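Local coordinates for protein aspartate aminotransferase (Rhodobacter sphaeroides, PDB 3NRA) that probably catalyses the pyridoxal phosphate-dependent transfer of an amino group from L-aspartate to 2-oxoglutarate, giving oxaloacetate and L-glutamate, at residues 89-94 and 262-267; 97-100 and 104-107; 113-118 and 216-221. One frame throughout, in Å; residues are numbered along the deposited sequence.

Contact 1 (89-94 and 262-267); sequences PRLAAF and LGVAFG
L91 sets its CB over one face of the F266 ring, while CD1 and CD2, on that same side, hang over and past the CE1 rim; the two side chains cross obliquely rather than running side by side. CD1 of L91 lies 3.9 Å from CE1 of F266 and also close to CD1, while CD2 of L91 sits 4.0 Å from the same CE1 and leans on toward CZ. The same L91 CD1 also meets CG2 of V264, at 4.0 Å, so this methyl rests in the notch where the ring edge and the valine methyl meet. With CG anti to its carbonyl carbon (chi1 -68°), L91 carries the methyl fork out from the helix toward the sheet. An alanine at L91 would keep the CB over the ring, but would probably open a gap beside F266 CE1 and V264 CG2, where the two methyls now lie. Leucine suits the place because its fork can touch two partners at once. V264 and F266 point to the same face of the strand, which makes that face greasy and matched to a helix. Strand 263-267 runs antiparallel to both its neighbours, 105-108 and 245-249, in the seven-stranded sheet of the large domain. L105 of strand 105-108 also touches L91, V264 and F266, and on the sheet's other face A265 packs against I272 and M275 of helix 269-282.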
loop_
_atom_site.group_PDB
_atom_site.type_symbol
_atom_site.label_atom_id
_atom_site.label_comp_id
_atom_site.label_asym_id
_atom_site.label_seq_id
_atom_site.Cartn_x
_atom_site.Cartn_y
_atom_site.Cartn_z
ATOM N N PRO B 89 -21.067 11.908 4.282
ATOM C CA PRO B 89 -21.777 12.894 5.128
ATOM C C PRO B 89 -20.994 13.280 6.377
ATOM O O PRO B 89 -20.987 14.445 6.763
ATOM C CB PRO B 89 -23.089 12.175 5.502
ATOM C CG PRO B 89 -23.284 11.150 4.444
ATOM C CD PRO B 89 -21.897 10.720 4.015
ATOM N N ARG B 90 -20.283 12.323 6.965
ATOM C CA ARG B 90 -19.496 12.589 8.176
ATOM C C ARG B 90 -18.307 13.501 7.876
ATOM O O ARG B 90 -18.058 14.478 8.600
ATOM C CB ARG B 90 -19.030 11.287 8.806
ATOM C CG ARG B 90 -20.188 10.332 9.119
ATOM C CD ARG B 90 -19.775 9.145 9.881
ATOM N NE ARG B 90 -20.916 8.238 10.071
ATOM C CZ ARG B 90 -20.836 6.974 10.506
ATOM N NH1 ARG B 90 -19.654 6.395 10.788
ATOM N NH2 ARG B 90 -21.936 6.260 10.601
ATOM N N LEU B 91 -17.603 13.192 6.798
ATOM C CA LEU B 91 -16.485 13.996 6.343
ATOM C C LEU B 91 -16.937 15.361 5.812
ATOM O O LEU B 91 -16.207 16.337 5.940
ATOM C CB LEU B 91 -15.699 13.245 5.257
ATOM C CG LEU B 91 -14.949 11.996 5.709
ATOM C CD1 LEU B 91 -14.444 11.170 4.489
ATOM C CD2 LEU B 91 -13.757 12.349 6.660
ATOM N N ALA B 92 -18.151 15.426 5.225
ATOM C CA ALA B 92 -18.754 16.716 4.834
ATOM C C ALA B 92 -19.044 17.612 6.043
ATOM O O ALA B 92 -18.736 18.812 6.023
ATOM C CB ALA B 92 -20.075 16.502 3.981
ATOM N N ALA B 93 -19.667 17.027 7.069
ATOM C CA ALA B 93 -19.981 17.736 8.312
ATOM C C ALA B 93 -18.703 18.206 9.009
ATOM O O ALA B 93 -18.615 19.344 9.408
ATOM C CB ALA B 93 -20.794 16.837 9.243
ATOM N N PHE B 94 -17.694 17.331 9.066
ATOM C CA PHE B 94 -16.407 17.658 9.695
ATOM C C PHE B 94 -15.697 18.831 9.029
ATOM O O PHE B 94 -15.312 19.771 9.705
ATOM C CB PHE B 94 -15.474 16.437 9.723
ATOM C CG PHE B 94 -14.182 16.692 10.445
ATOM C CD1 PHE B 94 -14.186 17.085 11.781
ATOM C CD2 PHE B 94 -12.962 16.652 9.764
ATOM C CE1 PHE B 94 -12.987 17.353 12.447
ATOM C CE2 PHE B 94 -11.770 16.916 10.424
ATOM C CZ PHE B 94 -11.780 17.274 11.760
ATOM N N LEU B 262 -5.602 2.518 7.444
ATOM C CA LEU B 262 -6.715 3.133 6.741
ATOM C C LEU B 262 -6.531 4.616 6.623
ATOM O O LEU B 262 -6.067 5.265 7.551
ATOM C CB LEU B 262 -8.050 2.839 7.464
ATOM C CG LEU B 262 -8.388 1.362 7.554
ATOM C CD1 LEU B 262 -9.361 1.134 8.678
ATOM C CD2 LEU B 262 -8.930 0.855 6.199
ATOM N N GLY B 263 -6.843 5.148 5.439
ATOM C CA GLY B 263 -6.903 6.568 5.225
ATOM C C GLY B 263 -7.941 6.846 4.205
ATOM O O GLY B 263 -8.467 5.921 3.574
ATOM N N VAL B 264 -8.254 8.118 4.023
ATOM C CA VAL B 264 -9.119 8.531 2.929
ATOM C C VAL B 264 -8.588 9.758 2.260
ATOM O O VAL B 264 -7.826 10.539 2.873
ATOM C CB VAL B 264 -10.554 8.829 3.391
ATOM C CG1 VAL B 264 -11.206 7.568 3.958
ATOM C CG2 VAL B 264 -10.569 10.015 4.389
ATOM N N ALA B 265 -8.991 9.934 1.001
ATOM C CA ALA B 265 -8.767 11.170 0.265
ATOM C C ALA B 265 -10.071 11.585 -0.399
ATOM O O ALA B 265 -10.854 10.732 -0.839
ATOM C CB ALA B 265 -7.724 10.995 -0.737
ATOM N N PHE B 266 -10.311 12.880 -0.447
ATOM C CA PHE B 266 -11.538 13.392 -1.033
ATOM C C PHE B 266 -11.388 14.766 -1.583
ATOM O O PHE B 266 -10.534 15.547 -1.136
ATOM C CB PHE B 266 -12.718 13.349 -0.010
ATOM C CG PHE B 266 -12.391 13.935 1.365
ATOM C CD1 PHE B 266 -11.747 13.156 2.345
ATOM C CD2 PHE B 266 -12.816 15.206 1.707
ATOM C CE1 PHE B 266 -11.509 13.663 3.612
ATOM C CE2 PHE B 266 -12.561 15.728 2.958
ATOM C CZ PHE B 266 -11.921 14.952 3.929
ATOM N N GLY B 267 -12.218 15.057 -2.568
ATOM C CA GLY B 267 -12.105 16.274 -3.327
ATOM C C GLY B 267 -12.131 15.990 -4.803
ATOM O O GLY B 267 -13.018 15.283 -5.282
#

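Contact 2 (97-100 and 104-107); sequences APVD and GLII
An alpha-turn brings D100 back to G104, closing the tight bend through which the chain enters strand 105-108. Its bond runs from G104 N to D100 O at 2.9 Å; it is well bent, with 136° at the hydrogen, and the donor is tilted 29° from the carbonyl plane. The same D100 O lies 3.6 Å from L105 CB, at the start of the strand. A water gives the turn a second link: it accepts from D100 N at 2.9 Å and donates to G104 O at 2.8 Å, so that two backbone groups too far apart to bond directly are still joined. The D100 side chain has CG anti to the backbone N (chi1 178°), which sets the carboxylate beside G104 N, 3.7 Å from CG. From there OD1 accepts from R102 N in an Asx turn and more weakly from D103 N, which explains why an aspartate suits the head of the bend. Glycine suits position 104, since a CB there would press on D100 CB. In the fold this is the link between helix 81-95 and the first strand of the seven-stranded sheet, an outermost strand within the chain, and G104 O probably accepts a hydrogen bond from G267 N of the next strand. Apolar contact across the turn is light: V99 CG1 comes to 4.5 Å from L105 CD2, while V99 also rests on A88, A92 and F266.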
loop_
_atom_site.group_PDB
_atom_site.type_symbol
_atom_site.label_atom_id
_atom_site.label_comp_id
_atom_site.label_asym_id
_atom_site.label_seq_id
_atom_site.Cartn_x
_atom_site.Cartn_y
_atom_site.Cartn_z
ATOM N N ALA B 97 -17.856 21.276 3.976
ATOM C CA ALA B 97 -18.122 21.339 2.528
ATOM C C ALA B 97 -18.566 19.957 2.007
ATOM O O ALA B 97 -18.279 18.936 2.637
ATOM C CB ALA B 97 -16.873 21.839 1.757
ATOM N N PRO B 98 -19.268 19.923 0.860
ATOM C CA PRO B 98 -19.741 18.660 0.297
ATOM C C PRO B 98 -18.638 17.632 0.009
ATOM O O PRO B 98 -17.507 18.005 -0.313
ATOM C CB PRO B 98 -20.411 19.102 -1.030
ATOM C CG PRO B 98 -20.891 20.407 -0.761
ATOM C CD PRO B 98 -19.840 21.060 0.122
ATOM N N VAL B 99 -18.989 16.360 0.160
ATOM C CA VAL B 99 -18.134 15.252 -0.186
ATOM C C VAL B 99 -18.952 14.297 -1.063
ATOM O O VAL B 99 -20.107 13.962 -0.737
ATOM C CB VAL B 99 -17.615 14.507 1.098
ATOM C CG1 VAL B 99 -16.860 13.280 0.724
ATOM C CG2 VAL B 99 -16.713 15.439 1.928
ATOM N N ASP B 100 -18.358 13.881 -2.164
ATOM C CA ASP B 100 -18.994 13.007 -3.122
ATOM C C ASP B 100 -18.521 11.551 -2.898
ATOM O O ASP B 100 -17.415 11.196 -3.289
ATOM C CB ASP B 100 -18.631 13.499 -4.522
ATOM C CG ASP B 100 -19.196 12.626 -5.635
ATOM O OD1 ASP B 100 -19.819 11.581 -5.359
ATOM O OD2 ASP B 100 -18.984 12.999 -6.805
ATOM N N GLY B 104 -15.742 11.200 -5.613
ATOM C CA GLY B 104 -14.838 12.135 -4.945
ATOM C C GLY B 104 -14.262 11.656 -3.626
ATOM O O GLY B 104 -13.899 12.479 -2.789
ATOM N N LEU B 105 -14.209 10.331 -3.421
ATOM C CA LEU B 105 -13.811 9.750 -2.120
ATOM C C LEU B 105 -13.160 8.393 -2.341
ATOM O O LEU B 105 -13.752 7.527 -2.920
ATOM C CB LEU B 105 -14.999 9.604 -1.184
ATOM C CG LEU B 105 -14.720 8.976 0.193
ATOM C CD1 LEU B 105 -13.610 9.754 1.005
ATOM C CD2 LEU B 105 -15.998 8.895 0.986
ATOM N N ILE B 106 -11.918 8.253 -1.886
ATOM C CA ILE B 106 -11.171 7.009 -2.000
ATOM C C ILE B 106 -10.725 6.602 -0.616
ATOM O O ILE B 106 -10.363 7.475 0.195
ATOM C CB ILE B 106 -9.937 7.160 -2.949
ATOM C CG1 ILE B 106 -9.260 5.820 -3.174
ATOM C CG2 ILE B 106 -8.940 8.182 -2.403
ATOM C CD1 ILE B 106 -8.146 5.837 -4.325
ATOM N N ILE B 107 -10.816 5.281 -0.330
ATOM C CA ILE B 107 -10.247 4.688 0.861
ATOM C C ILE B 107 -8.911 4.015 0.538
ATOM O O ILE B 107 -8.829 3.221 -0.401
ATOM C CB ILE B 107 -11.154 3.636 1.461
ATOM C CG1 ILE B 107 -12.565 4.219 1.727
ATOM C CG2 ILE B 107 -10.514 3.092 2.779
ATOM C CD1 ILE B 107 -13.586 3.180 2.308
HETATM O O HOH W 1 -15.614 14.683 -2.485
#

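Contact 3 (113-118 and 216-221); sequences GALFLA and IADQLY
I216 lays its CD1 methyl against the backbone and methyl of A118, 3.9 Å from A118 O and 4.1 Å from A118 CB. CG1 stands anti to the carbonyl carbon (chi1 -56°) and the chain stays extended beyond it, which sends CD1 out from the strand to the helix; the other branch, CG2, meets A118 CB at 4.2 Å. Alanine fits here because its single methyl lets the helix backbone come near, with the two CA atoms 7.3 Å apart, and a long branched isoleucine fills the space between helix and sheet. One helical turn earlier, L115 turns its CD2 toward D218 OD2 at the looser distance of 4.4 Å. Helix 110-120 thus lies over the end of strand 214-218, where D218 OD2 is hydrogen-bonded to N1 of the lysine-linked pyridoxal phosphate at position 253. This aspartate–pyridine pairing is the hallmark of fold-type I aminotransferases and probably helps the cofactor ring to draw electrons from the substrate. The second carboxylate oxygen, D218 OD1, takes a weak bond from L220 N at 3.3 Å, a further tie on the rotation of the group, while L115 gives it an apolar flank and also packs on L184, L142 and Y136.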
loop_
_atom_site.group_PDB
_atom_site.type_symbol
_atom_site.label_atom_id
_atom_site.label_comp_id
_atom_site.label_asym_id
_atom_site.label_seq_id
_atom_site.Cartn_x
_atom_site.Cartn_y
_atom_site.Cartn_z
ATOM N N GLY B 113 -0.866 6.067 2.387
ATOM C CA GLY B 113 -1.385 5.540 1.119
ATOM C C GLY B 113 -2.009 6.623 0.249
ATOM O O GLY B 113 -1.702 6.718 -0.940
ATOM N N ALA B 114 -2.842 7.457 0.864
ATOM C CA ALA B 114 -3.462 8.559 0.189
ATOM C C ALA B 114 -2.449 9.600 -0.305
ATOM O O ALA B 114 -2.578 10.116 -1.445
ATOM C CB ALA B 114 -4.507 9.212 1.092
ATOM N N LEU B 115 -1.453 9.901 0.528
ATOM C CA LEU B 115 -0.430 10.875 0.192
ATOM C C LEU B 115 0.389 10.440 -1.021
ATOM O O LEU B 115 0.583 11.236 -1.975
ATOM C CB LEU B 115 0.488 11.089 1.386
ATOM C CG LEU B 115 1.601 12.115 1.271
ATOM C CD1 LEU B 115 1.067 13.526 0.971
ATOM C CD2 LEU B 115 2.484 12.094 2.567
ATOM N N PHE B 116 0.865 9.192 -1.006
ATOM C CA PHE B 116 1.567 8.665 -2.148
ATOM C C PHE B 116 0.775 8.844 -3.437
ATOM O O PHE B 116 1.320 9.270 -4.465
ATOM C CB PHE B 116 1.853 7.172 -1.987
ATOM C CG PHE B 116 2.594 6.570 -3.177
ATOM C CD1 PHE B 116 3.900 6.864 -3.394
ATOM C CD2 PHE B 116 1.951 5.763 -4.075
ATOM C CE1 PHE B 116 4.578 6.344 -4.475
ATOM C CE2 PHE B 116 2.618 5.236 -5.149
ATOM C CZ PHE B 116 3.941 5.520 -5.336
ATOM N N LEU B 117 -0.470 8.382 -3.413
ATOM C CA LEU B 117 -1.318 8.398 -4.614
ATOM C C LEU B 117 -1.574 9.833 -5.073
ATOM O O LEU B 117 -1.526 10.124 -6.260
ATOM C CB LEU B 117 -2.658 7.691 -4.320
ATOM C CG LEU B 117 -2.580 6.170 -4.058
ATOM C CD1 LEU B 117 -3.922 5.637 -3.656
ATOM C CD2 LEU B 117 -2.052 5.435 -5.311
ATOM N N ALA B 118 -1.839 10.719 -4.108
ATOM C CA ALA B 118 -2.145 12.107 -4.391
ATOM C C ALA B 118 -0.957 12.805 -5.087
ATOM O O ALA B 118 -1.141 13.539 -6.074
ATOM C CB ALA B 118 -2.509 12.826 -3.110
ATOM N N ILE B 216 -2.892 19.771 -1.996
ATOM C CA ILE B 216 -3.118 18.555 -1.200
ATOM C C ILE B 216 -2.999 18.965 0.254
ATOM O O ILE B 216 -1.926 19.346 0.692
ATOM C CB ILE B 216 -2.047 17.478 -1.514
ATOM C CG1 ILE B 216 -2.010 17.159 -3.027
ATOM C CG2 ILE B 216 -2.269 16.195 -0.665
ATOM C CD1 ILE B 216 -0.676 16.483 -3.492
ATOM N N ALA B 217 -4.110 18.989 0.975
ATOM C CA ALA B 217 -4.114 19.384 2.386
ATOM C C ALA B 217 -4.152 18.130 3.268
ATOM O O ALA B 217 -5.125 17.375 3.247
ATOM C CB ALA B 217 -5.296 20.271 2.682
ATOM N N ASP B 218 -3.050 17.883 3.986
ATOM C CA ASP B 218 -2.909 16.694 4.825
ATOM C C ASP B 218 -3.378 17.048 6.265
ATOM O O ASP B 218 -2.625 17.616 7.077
ATOM C CB ASP B 218 -1.445 16.203 4.790
ATOM C CG ASP B 218 -1.238 14.878 5.522
ATOM O OD1 ASP B 218 -2.113 14.481 6.300
ATOM O OD2 ASP B 218 -0.171 14.250 5.324
ATOM N N GLN B 219 -4.621 16.677 6.560
ATOM C CA GLN B 219 -5.288 17.033 7.796
ATOM C C GLN B 219 -5.389 15.853 8.719
ATOM O O GLN B 219 -6.332 15.755 9.541
ATOM C CB GLN B 219 -6.671 17.603 7.482
ATOM C CG GLN B 219 -6.659 18.730 6.394
ATOM C CD GLN B 219 -7.987 19.509 6.326
ATOM O OE1 GLN B 219 -8.050 20.608 5.761
ATOM N NE2 GLN B 219 -9.047 18.944 6.934
ATOM N N LEU B 220 -4.379 14.988 8.649
ATOM C CA LEU B 220 -4.344 13.721 9.394
ATOM C C LEU B 220 -4.721 13.872 10.850
ATOM O O LEU B 220 -5.494 13.050 11.387
ATOM C CB LEU B 220 -2.951 13.114 9.315
ATOM C CG LEU B 220 -2.696 11.742 9.981
ATOM C CD1 LEU B 220 -2.374 11.903 11.502
ATOM C CD2 LEU B 220 -3.847 10.738 9.734
ATOM N N TYR B 221 -4.142 14.874 11.522
ATOM C CA TYR B 221 -4.323 14.991 12.973
ATOM C C TYR B 221 -5.332 16.112 13.365
ATOM O O TYR B 221 -5.421 16.500 14.538
ATOM C CB TYR B 221 -2.946 15.192 13.666
ATOM C CG TYR B 221 -2.596 14.176 14.741
ATOM C CD1 TYR B 221 -3.551 13.681 15.615
ATOM C CD2 TYR B 221 -1.276 13.745 14.918
ATOM C CE1 TYR B 221 -3.202 12.811 16.648
ATOM C CE2 TYR B 221 -0.942 12.829 15.912
ATOM C CZ TYR B 221 -1.899 12.382 16.775
ATOM O OH TYR B 221 -1.556 11.473 17.791
#

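In the fold
All three contacts reach one seven-stranded sheet, but at different depths. Contact 3 lies deepest, its centre about 9 Å from that of the chain, and contact 1 is also buried; contact 2, with centres about 20 Å apart, is only partly so. Contacts 1 and 3 dock helices on opposite faces of the sheet: L91 meets V264 and F266, whereas A265, pointing the other way, touches A114 of the second helix. The strands of contacts 1 and 2 are neighbours, joined by a probable hydrogen bond from I106 N to A265 O. The chemistry follows position: apolar in contact 1, backbone and water bonds at the chain's turn in contact 2, apolar packing beside a cofactor-binding carboxylate in contact 3.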